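Local coordinates for protein ORF34P2 (Lactococcus phage p2, PDB 2WKD) that binds single-stranded DNA, probably with nanomolar affinity and no sequence specificity, as a phage single-stranded DNA binding protein of the OB clan, at residues F49-D52 and F53-M56. The protein carries 2 engineered substitutions. Numbering follows the deposited sequence.
Sequences FMPD and FIQM. Engineered in segment 49-52: Met-50 (natural residue Leu). Engineered in segment 53-56: Met-56 (natural residue Leu).
A type I beta turn from Pro-51 to Ile-54 bends the loop that leads from strand 45-49 to strand 59-68 of this OB-clan protein. Pro-51 and Ile-54 close it through their backbones: Ile-54 N donates to Pro-51 O at 3.2 Å (N-H...O angle 151°). Pro-51 and Phe-53 lie side by side and point the same way, with Pro-51 CG 3.6 Å from Phe-53 CE2. The Phe-53 ring gets there with CG set between the backbone N and the carbonyl carbon (chi1 79°). The CG1-CD1 arm of Ile-54 lies over one face of this ring, with Ile-54 CD1 3.5 Å from Phe-53 CE1. Ile-54 CG1 also packs against Pro-51 CG. The other branch, Ile-54 CG2, meets CE of Met-50, an engineered residue (Leu in nature) present as selenomethionine, at 4.0 Å. The two side chains cross at about a right angle, and both also touch Val-60 of strand 59-68. A water lies between Ile-54 O (2.8 Å) and Asp-52 O (3.1 Å) and can donate to either. Asp-52 OD1 forms a salt bridge with Lys-25. The turn bond holds the bend that directs Ile-54 into buried apolar packing with Met-50, just before the turn, while the exposed Asp-52 carboxylate meets strand 25-31.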
# COMPACT_ATOMS: atom_id res chain seq x y z
N PHE A 49 1.32 15.58 -0.21
CA PHE A 49 0.84 16.93 -0.48
C PHE A 49 -0.49 16.86 -1.22
O PHE A 49 -0.66 16.03 -2.12
CB PHE A 49 1.87 17.71 -1.30
CG PHE A 49 3.10 18.12 -0.52
CD1 PHE A 49 3.11 19.32 0.20
CD2 PHE A 49 4.23 17.33 -0.51
CE1 PHE A 49 4.25 19.71 0.92
CE2 PHE A 49 5.38 17.71 0.22
CZ PHE A 49 5.38 18.90 0.93
N MSE A 50 -1.42 17.72 -0.82
CA MSE A 50 -2.75 17.79 -1.43
C MSE A 50 -2.73 18.85 -2.53
O MSE A 50 -2.07 19.88 -2.37
CB MSE A 50 -3.81 18.20 -0.40
CG MSE A 50 -3.91 17.31 0.82
SE MSE A 50 -4.87 15.64 0.43
CE MSE A 50 -5.93 15.61 2.01
N PRO A 51 -3.48 18.61 -3.62
CA PRO A 51 -3.71 19.66 -4.63
C PRO A 51 -4.45 20.86 -4.02
O PRO A 51 -5.14 20.71 -3.01
CB PRO A 51 -4.60 18.98 -5.69
CG PRO A 51 -4.93 17.62 -5.19
CD PRO A 51 -4.04 17.30 -4.01
N ASP A 52 -4.31 22.03 -4.63
CA ASP A 52 -4.85 23.28 -4.06
C ASP A 52 -6.36 23.26 -3.85
O ASP A 52 -6.85 23.90 -2.94
CB ASP A 52 -4.46 24.49 -4.91
CG ASP A 52 -2.96 24.80 -4.89
OD1 ASP A 52 -2.22 24.25 -4.03
OD2 ASP A 52 -2.52 25.61 -5.74
N PHE A 53 -7.10 22.53 -4.69
CA PHE A 53 -8.57 22.57 -4.60
C PHE A 53 -9.15 21.80 -3.40
O PHE A 53 -10.30 22.04 -3.00
CB PHE A 53 -9.19 22.05 -5.90
CG PHE A 53 -9.20 20.56 -6.01
CD1 PHE A 53 -10.31 19.83 -5.59
CD2 PHE A 53 -8.10 19.88 -6.53
CE1 PHE A 53 -10.31 18.45 -5.69
CE2 PHE A 53 -8.10 18.50 -6.64
CZ PHE A 53 -9.20 17.78 -6.21
N ILE A 54 -8.37 20.89 -2.83
CA ILE A 54 -8.80 20.11 -1.67
C ILE A 54 -9.06 21.03 -0.48
O ILE A 54 -8.28 21.93 -0.22
CB ILE A 54 -7.76 18.99 -1.32
CG1 ILE A 54 -7.75 17.92 -2.42
CG2 ILE A 54 -8.06 18.36 0.03
CD1 ILE A 54 -9.09 17.21 -2.62
N GLN A 55 -10.16 20.77 0.22
CA GLN A 55 -10.57 21.54 1.39
C GLN A 55 -10.70 20.67 2.64
O GLN A 55 -10.96 19.48 2.54
CB GLN A 55 -11.89 22.26 1.11
CG GLN A 55 -11.72 23.45 0.16
CD GLN A 55 -12.83 24.45 0.28
OE1 GLN A 55 -13.92 24.26 -0.26
NE2 GLN A 55 -12.56 25.55 1.00
N MSE A 56 -10.50 21.26 3.82
CA MSE A 56 -10.73 20.56 5.07
C MSE A 56 -12.14 19.97 5.08
O MSE A 56 -13.11 20.67 4.77
CB MSE A 56 -10.53 21.48 6.28
CG MSE A 56 -9.12 22.10 6.38
SE MSE A 56 -7.76 20.73 6.65
CE MSE A 56 -7.96 20.49 8.57
O HOH W 1 -5.54 22.62 -0.49